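Local structure of high-affinity zinc uptake system protein znuA (Streptococcus suis, 3MFQ) at residues Y185-V190 with S199-T204; E203-I208 with E232-K237. The protein binds zinc and probably serves as the extracellular solute-binding component of an ABC-type metal uptake system. All coordinates share one frame; numbering follows the deposited sequence.

Contact 1. Residues Y185-V190 with S199-T204; sequences YAPQGV and SDMIET
Pro187 rests against the first turns of helix 198-211, with CB against SD of Met201 and with CA and CB facing OG1 of Thr204. The arrangement joins the loop that leaves strand 183-185 to the helix that follows it, a strand-loop-helix step in the C-terminal half of this TroA-like metal-binding fold. The CA atoms of Pro187 and Met201 are the nearest CA pair across the contact, 4.9 Å apart.

The Met201 side chain starts away from the loop and has to turn back. Its CB takes no part in the contact; CG stands anti to the carbonyl carbon (chi1 -66°), and the bend at chi2 (-77°) brings the sulfur beside the proline. SD of Met201 then lies 3.6 Å from CB of Pro187, an apolar touch. The bend at chi3 turns the terminal methyl off the loop, with CE of Met201 5.2 Å from CB of Pro187. Leu230 of helix 225-235 also meets Met201, and Arg226 of the same helix touches Pro187.

Thr204 approaches the loop with its hydroxyl: OG1 of Thr204 is 3.7 Å from CA of Pro187, a packing contact. Within its own helix OG1 of Thr204 donates a hydrogen bond to O of Asp200 (2.7 Å, C=O...O angle 160°), which helps hold chi1. N of Thr204 donates to the same oxygen.

Asp200 meets the backbone of the proline, with CB of Asp200 3.5 Å from O of Pro187. Its carboxylate is linked to that carbonyl through solvent rather than directly. A single water donates to both acceptors, lying 2.7 Å from O of Pro187 and 2.7 Å from OD2 of Asp200.

Contact 2. Residues E203-I208 with E232-K237; sequences ETVNLI and EAVKAK
Val205 and Val234 meet where two helices of the C-terminal half of this TroA-like fold, 198-211 and 225-235, lie side by side. Their CA atoms approach to 5.5 Å, a close approach probably helped by the small Ala233 beside Val234.

Val205 points at the other helix and divides its branches between two neighbours. CG1, anti to the backbone N (chi1 176°), reaches over the backbone of Val234 and lies 3.8 Å from its CA. CG2 takes the other direction and rests 3.7 Å from CB of Ala233. Leu230, a turn earlier on helix 225-235, also touches Val205.

Val234 answers with one branch. The two valines run alongside in opposing senses, CG2 of Val234 4.0 Å from CG1 of Val205. The same methyl meets Ile208 one turn further along helix 198-211: CD1 of Ile208 ends 3.6 Å from CG2 of Val234, with the two side chains roughly at right angles. Val241 touches both Val234 and Ile208, extending the buried apolar patch beyond the two helices.

Lys237 closes the contact on its more exposed side. Its aliphatic chain, stretched out from CG to NZ, runs back toward helix 198-211 and passes CG1 of Val205 with CD at 4.2 Å, so CD lies beside the valine methyl while the charged end travels on to a polar partner. That partner is the side-chain amide of Asn206, whose CB points away from 232-237; CG stands anti to the carbonyl carbon, and OD1 faces the lysine. NZ of Lys237 donates to OD1 of Asn206 over 2.7 Å, at a C=O...N angle of 139° and tilted 19° from the carbonyl plane.

In the fold
From the N terminus, the chain reaches strand 183-185 and enters the loop 185-190, then passes a short connection into helix 198-211; contact 1 folds that loop back on the start of the helix. The helix runs on into contact 2, which closes the longer excursion through strand 215-217 and helix 225-235. The two closures follow one another without nesting, sharing Glu203 and Thr204, with centres about 11 Å apart. Tyr185 bridges them, with CZ packed 3.5 Å from CG of Leu207. Helix 198-211 thus ties helix 225-235 to a loop whose Ala186 side chain lies about 10 Å from the bound zinc ion.

Contact 1. Residues Y185-V190 with S199-T204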
loop_
_atom_site.group_PDB
_atom_site.type_symbol
_atom_site.label_atom_id
_atom_site.label_comp_id
_atom_site.label_asym_id
_atom_site.label_seq_id
_atom_site.Cartn_x
_atom_site.Cartn_y
_atom_site.Cartn_z
ATOM N N TYR A 185 5.304 14.532 0.807
ATOM C CA TYR A 185 5.752 14.887 2.146
ATOM C C TYR A 185 4.904 14.152 3.176
ATOM O O TYR A 185 3.718 13.910 2.954
ATOM C CB TYR A 185 5.658 16.395 2.376
ATOM C CG TYR A 185 6.492 17.222 1.427
ATOM C CD1 TYR A 185 5.920 18.233 0.672
ATOM C CD2 TYR A 185 7.850 16.986 1.284
ATOM C CE1 TYR A 185 6.678 18.991 -0.196
ATOM C CE2 TYR A 185 8.615 17.738 0.418
ATOM C CZ TYR A 185 8.024 18.738 -0.319
ATOM O OH TYR A 185 8.783 19.488 -1.184
ATOM N N ALA A 186 5.519 13.798 4.300
ATOM C CA ALA A 186 4.815 13.098 5.368
ATOM C C ALA A 186 5.450 13.390 6.721
ATOM O O ALA A 186 6.671 13.325 6.867
ATOM C CB ALA A 186 4.801 11.605 5.101
ATOM N N PRO A 187 4.617 13.714 7.719
ATOM C CA PRO A 187 5.107 14.008 9.070
ATOM C C PRO A 187 5.681 12.763 9.733
ATOM O O PRO A 187 6.145 12.833 10.871
ATOM C CB PRO A 187 3.844 14.465 9.807
ATOM C CG PRO A 187 2.725 13.820 9.064
ATOM C CD PRO A 187 3.152 13.826 7.630
ATOM N N GLN A 188 5.645 11.638 9.028
ATOM C CA GLN A 188 6.178 10.391 9.564
ATOM C C GLN A 188 7.023 9.648 8.538
ATOM O O GLN A 188 6.898 9.871 7.335
ATOM C CB GLN A 188 5.049 9.492 10.064
ATOM C CG GLN A 188 5.532 8.194 10.682
ATOM C CD GLN A 188 4.454 7.492 11.473
ATOM O OE1 GLN A 188 4.681 7.060 12.602
ATOM N NE2 GLN A 188 3.267 7.383 10.890
ATOM N N GLY A 189 7.884 8.762 9.025
ATOM C CA GLY A 189 8.780 8.016 8.162
ATOM C C GLY A 189 8.080 6.966 7.322
ATOM O O GLY A 189 6.890 7.077 7.024
ATOM N N VAL A 190 8.832 5.939 6.942
ATOM C CA VAL A 190 8.316 4.871 6.098
ATOM C C VAL A 190 7.421 3.915 6.885
ATOM O O VAL A 190 6.391 3.460 6.388
ATOM C CB VAL A 190 9.464 4.097 5.432
ATOM C CG1 VAL A 190 9.336 2.608 5.700
ATOM C CG2 VAL A 190 9.495 4.381 3.943
ATOM N N SER A 199 9.150 17.843 15.094
ATOM C CA SER A 199 10.057 18.554 14.202
ATOM C C SER A 199 9.784 18.196 12.745
ATOM O O SER A 199 10.085 18.974 11.840
ATOM C CB SER A 199 11.513 18.245 14.552
ATOM O OG SER A 199 11.840 16.906 14.230
ATOM N N ASP A 200 9.217 17.016 12.520
ATOM C CA ASP A 200 8.837 16.604 11.174
ATOM C C ASP A 200 7.481 17.187 10.812
ATOM O O ASP A 200 7.164 17.379 9.640
ATOM C CB ASP A 200 8.804 15.082 11.068
ATOM C CG ASP A 200 10.178 14.469 11.164
ATOM O OD1 ASP A 200 11.164 15.232 11.136
ATOM O OD2 ASP A 200 10.275 13.229 11.266
ATOM N N MET A 201 6.680 17.456 11.834
ATOM C CA MET A 201 5.421 18.154 11.644
ATOM C C MET A 201 5.701 19.536 11.074
ATOM O O MET A 201 5.137 19.923 10.050
ATOM C CB MET A 201 4.679 18.272 12.974
ATOM C CG MET A 201 4.232 16.938 13.537
ATOM S SD MET A 201 2.777 16.309 12.685
ATOM C CE MET A 201 1.511 17.379 13.359
ATOM N N ILE A 202 6.587 20.268 11.743
ATOM C CA ILE A 202 6.968 21.613 11.326
ATOM C C ILE A 202 7.621 21.589 9.956
ATOM O O ILE A 202 7.287 22.387 9.082
ATOM C CB ILE A 202 7.963 22.235 12.311
ATOM C CG1 ILE A 202 7.400 22.194 13.733
ATOM C CG2 ILE A 202 8.296 23.657 11.895
ATOM C CD1 ILE A 202 8.409 22.566 14.798
ATOM N N GLU A 203 8.569 20.676 9.787
ATOM C CA GLU A 203 9.215 20.461 8.502
ATOM C C GLU A 203 8.163 20.425 7.409
ATOM O O GLU A 203 8.300 21.072 6.373
ATOM C CB GLU A 203 9.977 19.136 8.521
ATOM C CG GLU A 203 11.477 19.264 8.330
ATOM C CD GLU A 203 11.859 19.560 6.894
ATOM O OE1 GLU A 203 12.888 19.020 6.432
ATOM O OE2 GLU A 203 11.130 20.325 6.225
ATOM N N THR A 204 7.101 19.667 7.658
ATOM C CA THR A 204 6.021 19.515 6.695
ATOM C C THR A 204 5.253 20.819 6.530
ATOM O O THR A 204 4.923 21.220 5.415
ATOM C CB THR A 204 5.052 18.398 7.114
ATOM O OG1 THR A 204 5.786 17.190 7.343
ATOM C CG2 THR A 204 4.019 18.159 6.030
HETATM O O HOH W 1 8.146 12.157 12.574
#

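Contact 2. Residues E203-I208 with E232-K237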
loop_
_atom_site.group_PDB
_atom_site.type_symbol
_atom_site.label_atom_id
_atom_site.label_comp_id
_atom_site.label_asym_id
_atom_site.label_seq_id
_atom_site.Cartn_x
_atom_site.Cartn_y
_atom_site.Cartn_z
ATOM N N GLU A 203 8.569 20.676 9.787
ATOM C CA GLU A 203 9.215 20.461 8.502
ATOM C C GLU A 203 8.163 20.425 7.409
ATOM O O GLU A 203 8.300 21.072 6.373
ATOM C CB GLU A 203 9.977 19.136 8.521
ATOM C CG GLU A 203 11.477 19.264 8.330
ATOM C CD GLU A 203 11.859 19.560 6.894
ATOM O OE1 GLU A 203 12.888 19.020 6.432
ATOM O OE2 GLU A 203 11.130 20.325 6.225
ATOM N N THR A 204 7.101 19.667 7.658
ATOM C CA THR A 204 6.021 19.515 6.695
ATOM C C THR A 204 5.253 20.819 6.530
ATOM O O THR A 204 4.923 21.220 5.415
ATOM C CB THR A 204 5.052 18.398 7.114
ATOM O OG1 THR A 204 5.786 17.190 7.343
ATOM C CG2 THR A 204 4.019 18.159 6.030
ATOM N N VAL A 205 4.972 21.479 7.648
ATOM C CA VAL A 205 4.297 22.766 7.610
ATOM C C VAL A 205 5.041 23.720 6.690
ATOM O O VAL A 205 4.461 24.282 5.765
ATOM C CB VAL A 205 4.204 23.393 9.005
ATOM C CG1 VAL A 205 3.583 24.777 8.917
ATOM C CG2 VAL A 205 3.401 22.500 9.929
ATOM N N ASN A 206 6.332 23.895 6.946
ATOM C CA ASN A 206 7.161 24.765 6.121
ATOM C C ASN A 206 7.132 24.349 4.656
ATOM O O ASN A 206 7.181 25.190 3.763
ATOM C CB ASN A 206 8.600 24.775 6.630
ATOM C CG ASN A 206 8.714 25.302 8.045
ATOM O OD1 ASN A 206 7.752 25.837 8.598
ATOM N ND2 ASN A 206 9.890 25.154 8.641
ATOM N N LEU A 207 7.052 23.045 4.414
ATOM C CA LEU A 207 6.976 22.536 3.052
ATOM C C LEU A 207 5.659 22.928 2.393
ATOM O O LEU A 207 5.625 23.282 1.215
ATOM C CB LEU A 207 7.161 21.016 3.031
ATOM C CG LEU A 207 8.560 20.505 2.670
ATOM C CD1 LEU A 207 9.533 21.653 2.450
ATOM C CD2 LEU A 207 9.088 19.548 3.728
ATOM N N ILE A 208 4.576 22.864 3.159
ATOM C CA ILE A 208 3.271 23.274 2.663
ATOM C C ILE A 208 3.291 24.750 2.294
ATOM O O ILE A 208 2.781 25.149 1.247
ATOM C CB ILE A 208 2.177 23.042 3.712
ATOM C CG1 ILE A 208 2.086 21.558 4.062
ATOM C CG2 ILE A 208 0.840 23.556 3.210
ATOM C CD1 ILE A 208 1.041 21.245 5.103
ATOM N N GLU A 232 -3.752 22.705 11.683
ATOM C CA GLU A 232 -3.788 23.747 12.698
ATOM C C GLU A 232 -2.461 24.499 12.762
ATOM O O GLU A 232 -2.434 25.718 12.931
ATOM C CB GLU A 232 -4.116 23.125 14.054
ATOM C CG GLU A 232 -4.239 24.108 15.197
ATOM C CD GLU A 232 -4.619 23.424 16.497
ATOM O OE1 GLU A 232 -3.837 23.511 17.468
ATOM O OE2 GLU A 232 -5.696 22.790 16.545
ATOM N N ALA A 233 -1.363 23.763 12.622
ATOM C CA ALA A 233 -0.029 24.356 12.657
ATOM C C ALA A 233 0.210 25.260 11.452
ATOM O O ALA A 233 0.821 26.322 11.573
ATOM C CB ALA A 233 1.029 23.268 12.723
ATOM N N VAL A 234 -0.270 24.829 10.289
ATOM C CA VAL A 234 -0.160 25.626 9.073
ATOM C C VAL A 234 -0.866 26.963 9.258
ATOM O O VAL A 234 -0.280 28.021 9.037
ATOM C CB VAL A 234 -0.762 24.895 7.861
ATOM C CG1 VAL A 234 -0.812 25.820 6.655
ATOM C CG2 VAL A 234 0.036 23.639 7.546
ATOM N N LYS A 235 -2.128 26.904 9.670
ATOM C CA LYS A 235 -2.915 28.102 9.933
ATOM C C LYS A 235 -2.236 28.974 10.982
ATOM O O LYS A 235 -2.377 30.197 10.974
ATOM C CB LYS A 235 -4.320 27.721 10.398
ATOM C CG LYS A 235 -5.239 28.903 10.648
ATOM C CD LYS A 235 -6.642 28.434 10.998
ATOM C CE LYS A 235 -7.618 29.598 11.069
ATOM N NZ LYS A 235 -9.019 29.132 11.272
ATOM N N ALA A 236 -1.497 28.335 11.885
ATOM C CA ALA A 236 -0.750 29.054 12.909
ATOM C C ALA A 236 0.323 29.919 12.260
ATOM O O ALA A 236 0.831 30.861 12.868
ATOM C CB ALA A 236 -0.134 28.085 13.903
ATOM N N LYS A 237 0.667 29.584 11.021
ATOM C CA LYS A 237 1.574 30.404 10.229
ATOM C C LYS A 237 0.794 31.133 9.141
ATOM O O LYS A 237 1.364 31.883 8.350
ATOM C CB LYS A 237 2.675 29.550 9.608
ATOM C CG LYS A 237 3.597 28.917 10.629
ATOM C CD LYS A 237 4.933 28.556 10.010
ATOM C CE LYS A 237 5.891 28.012 11.058
ATOM N NZ LYS A 237 7.241 27.740 10.496
#